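Local coordinates for protein sulfotransferase (PDB 5X2B) that probably transfers sulfonate groups to acceptor molecules, and is captured here with adenosine-3'-5'-diphosphate and a calcium ion, at residues 32-37 and 80-85; 59-64 and 223-228. One frame throughout, in Å; residues are numbered along the deposited sequence.

Interaction 1: residues 32-37 and 80-85; sequences DDIFLV and PKRRAI
Ile34 and Ala84 face each other in a parallel pair of strands, with Phe35 and Ile85 paired one step further on. The backbone ladder runs from Ile34 N to Arg83 O (2.6 Å), returns from Ile85 N to Ile34 O, and continues with Leu36 N on Ile85 O at 2.8 Å.

Side chains divide between the two faces. On the face of Phe35 and Ile85, the isoleucine lies alongside the ring and lays CD1 over it in a CH-pi contact, 3.9 Å from the centroid; its CG2 meets Phe35 CE2 at 3.5 Å. CG1 of Ile85 sits beside its own backbone N (chi1 -54°), and CD1 continues from there over the ring. Ile85 CD1 also reaches Asp33 CG, at 3.6 Å. Asp33 and Arg83 point the same way as a salt bridge, carboxylate and guanidinium nearly coplanar, OD1 toward NE and OD2 toward NH2; the modelled separations are implausibly short, so the pairing is surer than its details.

These strands lie in the central parallel sheet of the sulfotransferase fold, which is related to that of the P-loop NTPases; strand 82-87 runs between 59-61 and 34-37.

On the opposite face the extended Arg82 chain brings its guanidinium over Ile34: Ile34 CD1 lies over one face, offset toward the rim, 3.4 Å from Arg82 CZ. Arg82 NE hydrogen-bonds Asp32 O at 3.1 Å, an almost straight bond (175°) in the guanidinium plane, which helps fix the rotation of the group. Leu36 CD1 meets Ala84 CB on this side, where Leu47 and Ile51 of helix 44-52 cover Leu36.

Further out, Arg83 NH2 also bonds Asp28 O, and Phe27 packs against both members of the salt bridge. Beyond Phe35, backbone bonds to Lys104 and Ile106 attach strand 104-109.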
loop_
_atom_site.group_PDB
_atom_site.type_symbol
_atom_site.label_atom_id
_atom_site.label_comp_id
_atom_site.label_asym_id
_atom_site.label_seq_id
_atom_site.Cartn_x
_atom_site.Cartn_y
_atom_site.Cartn_z
ATOM N N ASP F 32 2.928 20.292 -1.931
ATOM C CA ASP F 32 3.261 19.603 -0.709
ATOM C C ASP F 32 2.409 18.370 -0.479
ATOM O O ASP F 32 2.612 17.662 0.501
ATOM C CB ASP F 32 3.088 20.533 0.468
ATOM C CG ASP F 32 1.629 20.807 0.774
ATOM O OD1 ASP F 32 0.693 20.133 0.242
ATOM O OD2 ASP F 32 1.442 21.725 1.583
ATOM N N ASP F 33 1.441 18.120 -1.343
ATOM C CA ASP F 33 0.658 16.919 -1.192
ATOM C C ASP F 33 1.633 15.834 -0.994
ATOM O O ASP F 33 2.657 15.791 -1.664
ATOM C CB ASP F 33 -0.089 16.574 -2.445
ATOM C CG ASP F 33 -1.388 17.193 -2.498
ATOM O OD1 ASP F 33 -1.884 17.531 -1.425
ATOM O OD2 ASP F 33 -1.914 17.327 -3.613
ATOM N N ILE F 34 1.292 14.917 -0.109
ATOM C CA ILE F 34 2.048 13.666 0.029
ATOM C C ILE F 34 1.196 12.419 -0.302
ATOM O O ILE F 34 0.044 12.330 0.047
ATOM C CB ILE F 34 2.565 13.511 1.451
ATOM C CG1 ILE F 34 3.390 14.728 1.836
ATOM C CG2 ILE F 34 3.432 12.229 1.616
ATOM C CD1 ILE F 34 3.840 14.683 3.276
ATOM N N PHE F 35 1.778 11.448 -0.965
ATOM C CA PHE F 35 1.030 10.276 -1.365
ATOM C C PHE F 35 1.673 9.033 -0.766
ATOM O O PHE F 35 2.874 8.881 -0.803
ATOM C CB PHE F 35 1.005 10.217 -2.883
ATOM C CG PHE F 35 0.058 11.218 -3.509
ATOM C CD1 PHE F 35 0.481 12.488 -3.871
ATOM C CD2 PHE F 35 -1.248 10.879 -3.747
ATOM C CE1 PHE F 35 -0.378 13.404 -4.444
ATOM C CE2 PHE F 35 -2.112 11.792 -4.326
ATOM C CZ PHE F 35 -1.662 13.062 -4.662
ATOM N N LEU F 36 0.893 8.159 -0.141
ATOM C CA LEU F 36 1.482 6.972 0.469
ATOM C C LEU F 36 1.026 5.867 -0.391
ATOM O O LEU F 36 -0.154 5.655 -0.502
ATOM C CB LEU F 36 0.967 6.792 1.870
ATOM C CG LEU F 36 1.198 8.164 2.526
ATOM C CD1 LEU F 36 0.555 8.363 3.885
ATOM C CD2 LEU F 36 2.669 8.349 2.654
ATOM N N VAL F 37 1.948 5.174 -1.022
ATOM C CA VAL F 37 1.573 4.226 -2.045
ATOM C C VAL F 37 2.099 2.785 -1.774
ATOM O O VAL F 37 3.192 2.564 -1.231
ATOM C CB VAL F 37 1.964 4.787 -3.430
ATOM C CG1 VAL F 37 1.294 4.037 -4.535
ATOM C CG2 VAL F 37 1.554 6.223 -3.515
ATOM N N PRO F 80 -7.293 22.148 3.950
ATOM C CA PRO F 80 -6.444 23.321 4.076
ATOM C C PRO F 80 -5.020 22.892 4.289
ATOM O O PRO F 80 -4.118 23.309 3.548
ATOM C CB PRO F 80 -6.954 23.947 5.349
ATOM C CG PRO F 80 -7.483 22.799 6.153
ATOM C CD PRO F 80 -8.053 21.861 5.183
ATOM N N LYS F 81 -4.826 22.035 5.288
ATOM C CA LYS F 81 -3.481 21.699 5.722
ATOM C C LYS F 81 -2.796 20.883 4.649
ATOM O O LYS F 81 -3.294 20.711 3.514
ATOM C CB LYS F 81 -3.469 20.880 7.021
ATOM C CG LYS F 81 -4.381 21.395 8.120
ATOM C CD LYS F 81 -3.726 21.322 9.505
ATOM C CE LYS F 81 -3.872 19.950 10.124
ATOM N NZ LYS F 81 -2.991 19.672 11.291
ATOM N N ARG F 82 -1.641 20.384 5.060
ATOM C CA ARG F 82 -0.837 19.499 4.264
ATOM C C ARG F 82 -1.458 18.150 4.255
ATOM O O ARG F 82 -1.821 17.588 5.292
ATOM C CB ARG F 82 0.542 19.332 4.859
ATOM C CG ARG F 82 1.451 18.541 3.940
ATOM C CD ARG F 82 2.803 18.448 4.486
ATOM N NE ARG F 82 3.694 18.079 3.413
ATOM C CZ ARG F 82 4.981 17.840 3.587
ATOM N NH1 ARG F 82 5.515 17.917 4.819
ATOM N NH2 ARG F 82 5.728 17.517 2.525
ATOM N N ARG F 83 -1.495 17.615 3.057
ATOM C CA ARG F 83 -2.254 16.445 2.766
ATOM C C ARG F 83 -1.381 15.235 2.583
ATOM O O ARG F 83 -0.503 15.241 1.708
ATOM C CB ARG F 83 -3.005 16.720 1.477
ATOM C CG ARG F 83 -3.992 17.816 1.608
ATOM C CD ARG F 83 -4.969 17.767 0.469
ATOM N NE ARG F 83 -4.248 17.843 -0.790
ATOM C CZ ARG F 83 -4.787 18.258 -1.919
ATOM N NH1 ARG F 83 -6.043 18.643 -1.926
ATOM N NH2 ARG F 83 -4.067 18.306 -3.028
ATOM N N ALA F 84 -1.628 14.195 3.400
ATOM C CA ALA F 84 -1.136 12.815 3.140
ATOM C C ALA F 84 -2.234 11.968 2.504
ATOM O O ALA F 84 -3.263 11.698 3.125
ATOM C CB ALA F 84 -0.684 12.150 4.410
ATOM N N ILE F 85 -2.020 11.578 1.253
ATOM C CA ILE F 85 -3.052 10.962 0.447
ATOM C C ILE F 85 -2.745 9.485 0.171
ATOM O O ILE F 85 -1.747 9.131 -0.476
ATOM C CB ILE F 85 -3.177 11.711 -0.832
ATOM C CG1 ILE F 85 -3.405 13.199 -0.506
ATOM C CG2 ILE F 85 -4.269 11.086 -1.654
ATOM C CD1 ILE F 85 -3.129 14.145 -1.669
#

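Interaction 2: residues 59-64 and 223-228; sequences ITLTSP and PNHVIC
No hydrogen bond joins Pro64 and its neighbours to Val226 and Ile227, although the two backbones come close together; carbonyl oxygens lie against carbon instead. Pro64 presents its ring, with CG 3.2 Å from Ile227 O and CD 3.6 Å from Val226 O. Val226 O also takes a CA-H...O contact from Ser63 CA, at 3.5 Å and with an angle of 153° at the hydrogen. The proline ring meets this irregular segment through its CH groups, and its backbone has no N-H to offer. The Val226 and Pro64 side chains cross at about a right angle, with Val226 CG2 3.7 Å from Pro64 CD.

At the other end, Leu61 sends CD2 to the edge of the His225 ring, 3.8 Å from CE1. Its CG lies opposite the backbone N (chi1 -176°), which carries the branch out toward the 223-228 segment. Ile227 CG2 packs here too, modelled doubtfully close to that leucine methyl.

Lys72 NZ bonds both Ser63 OG and Pro64 O, steadying the turn out of strand 59-61. Residues 223-228 lie along the exit of this edge strand, the side chain of Cys228 about 5 Å from the bound adenosine-3'-5'-diphosphate, with His45 of helix 44-52 against Ile227 and Cys228, Glu52 against His225, and Leu36 of strand 34-37 touching Leu61.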
loop_
_atom_site.group_PDB
_atom_site.type_symbol
_atom_site.label_atom_id
_atom_site.label_comp_id
_atom_site.label_asym_id
_atom_site.label_seq_id
_atom_site.Cartn_x
_atom_site.Cartn_y
_atom_site.Cartn_z
ATOM N N ILE F 59 0.241 17.648 9.279
ATOM C CA ILE F 59 -0.259 16.899 8.125
ATOM C C ILE F 59 -1.607 16.202 8.325
ATOM O O ILE F 59 -1.726 15.326 9.179
ATOM C CB ILE F 59 0.717 15.838 7.792
ATOM C CG1 ILE F 59 1.931 16.471 7.159
ATOM C CG2 ILE F 59 0.101 14.820 6.866
ATOM C CD1 ILE F 59 3.068 15.541 7.215
ATOM N N THR F 60 -2.618 16.559 7.539
ATOM C CA THR F 60 -3.882 15.799 7.581
ATOM C C THR F 60 -3.685 14.463 6.902
ATOM O O THR F 60 -2.989 14.396 5.880
ATOM C CB THR F 60 -5.047 16.539 6.864
ATOM O OG1 THR F 60 -5.262 17.804 7.478
ATOM C CG2 THR F 60 -6.337 15.760 6.969
ATOM N N LEU F 61 -4.232 13.393 7.454
ATOM C CA LEU F 61 -4.212 12.146 6.699
ATOM C C LEU F 61 -5.539 11.836 6.088
ATOM O O LEU F 61 -6.481 11.546 6.788
ATOM C CB LEU F 61 -3.835 10.953 7.536
ATOM C CG LEU F 61 -3.765 9.775 6.560
ATOM C CD1 LEU F 61 -2.333 9.458 6.248
ATOM C CD2 LEU F 61 -4.450 8.576 7.105
ATOM N N THR F 62 -5.615 11.811 4.772
ATOM C CA THR F 62 -6.912 11.726 4.158
ATOM C C THR F 62 -7.431 10.283 3.933
ATOM O O THR F 62 -7.045 9.353 4.623
ATOM C CB THR F 62 -6.902 12.472 2.852
ATOM O OG1 THR F 62 -6.267 11.682 1.851
ATOM C CG2 THR F 62 -6.171 13.758 3.007
ATOM N N SER F 63 -8.341 10.153 2.980
ATOM C CA SER F 63 -9.030 8.918 2.658
ATOM C C SER F 63 -8.632 8.525 1.245
ATOM O O SER F 63 -8.527 9.371 0.382
ATOM C CB SER F 63 -10.539 9.187 2.673
ATOM O OG SER F 63 -11.134 8.737 1.467
ATOM N N PRO F 64 -8.456 7.235 0.989
ATOM C CA PRO F 64 -7.846 6.880 -0.283
ATOM C C PRO F 64 -8.353 7.784 -1.345
ATOM O O PRO F 64 -9.529 8.097 -1.434
ATOM C CB PRO F 64 -8.333 5.467 -0.513
ATOM C CG PRO F 64 -8.428 4.935 0.840
ATOM C CD PRO F 64 -8.975 6.057 1.674
ATOM N N PRO F 223 -16.835 10.174 12.389
ATOM C CA PRO F 223 -16.801 8.999 11.511
ATOM C C PRO F 223 -15.400 8.374 11.407
ATOM O O PRO F 223 -14.387 9.076 11.395
ATOM C CB PRO F 223 -17.263 9.569 10.154
ATOM C CG PRO F 223 -17.020 11.100 10.247
ATOM C CD PRO F 223 -16.557 11.418 11.653
ATOM N N ASN F 224 -15.340 7.055 11.339
ATOM C CA ASN F 224 -14.063 6.399 11.107
ATOM C C ASN F 224 -13.322 6.944 9.873
ATOM O O ASN F 224 -13.934 7.254 8.842
ATOM C CB ASN F 224 -14.267 4.896 10.966
ATOM C CG ASN F 224 -15.403 4.539 10.019
ATOM O OD1 ASN F 224 -15.595 5.161 8.963
ATOM N ND2 ASN F 224 -16.168 3.519 10.400
ATOM N N HIS F 225 -12.001 7.056 9.994
ATOM C CA HIS F 225 -11.164 7.455 8.875
ATOM C C HIS F 225 -10.615 6.215 8.207
ATOM O O HIS F 225 -9.791 5.469 8.768
ATOM C CB HIS F 225 -10.025 8.362 9.328
ATOM C CG HIS F 225 -8.796 7.622 9.780
ATOM N ND1 HIS F 225 -7.536 8.017 9.398
ATOM C CD2 HIS F 225 -8.641 6.549 10.576
ATOM C CE1 HIS F 225 -6.642 7.207 9.945
ATOM N NE2 HIS F 225 -7.296 6.304 10.667
ATOM N N VAL F 226 -11.109 5.982 7.002
ATOM C CA VAL F 226 -10.624 4.873 6.219
ATOM C C VAL F 226 -9.372 5.339 5.534
ATOM O O VAL F 226 -9.178 6.537 5.278
ATOM C CB VAL F 226 -11.628 4.421 5.167
ATOM C CG1 VAL F 226 -12.992 4.222 5.814
ATOM C CG2 VAL F 226 -11.695 5.440 4.045
ATOM N N ILE F 227 -8.517 4.382 5.242
ATOM C CA ILE F 227 -7.255 4.704 4.646
ATOM C C ILE F 227 -6.852 3.692 3.569
ATOM O O ILE F 227 -6.000 3.971 2.734
ATOM C CB ILE F 227 -6.175 4.906 5.739
ATOM C CG1 ILE F 227 -6.168 3.768 6.763
ATOM C CG2 ILE F 227 -6.424 6.229 6.462
ATOM C CD1 ILE F 227 -5.081 3.948 7.797
ATOM N N CYS F 228 -7.469 2.524 3.564
ATOM C CA CYS F 228 -7.381 1.683 2.382
ATOM C C CYS F 228 -8.782 1.607 1.816
ATOM O O CYS F 228 -9.748 1.475 2.549
ATOM C CB CYS F 228 -6.849 0.302 2.712
ATOM S SG CYS F 228 -6.719 -0.810 1.324
#

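Overall arrangement
From the N terminus the chain enters the sheet at 34-37, passes through helix 44-52 to edge strand 59-61, then returns by helix 72-77 to 82-87. There interaction 1 closes its loop of 42 residues, with 82-87 inserted between the two earlier strands. Interaction 2 starts inside that loop and closes much later, after 158 intervening residues, so the two cross along the sequence. They join directly in space: Thr60 N to Arg82 O (2.6 Å) and Ala84 N to Thr60 O (2.8 Å) are probable hydrogen bonds. Interaction 1 joins two inner strands of the sheet; interaction 2 ties its edge to the late loop running beside the nucleotide.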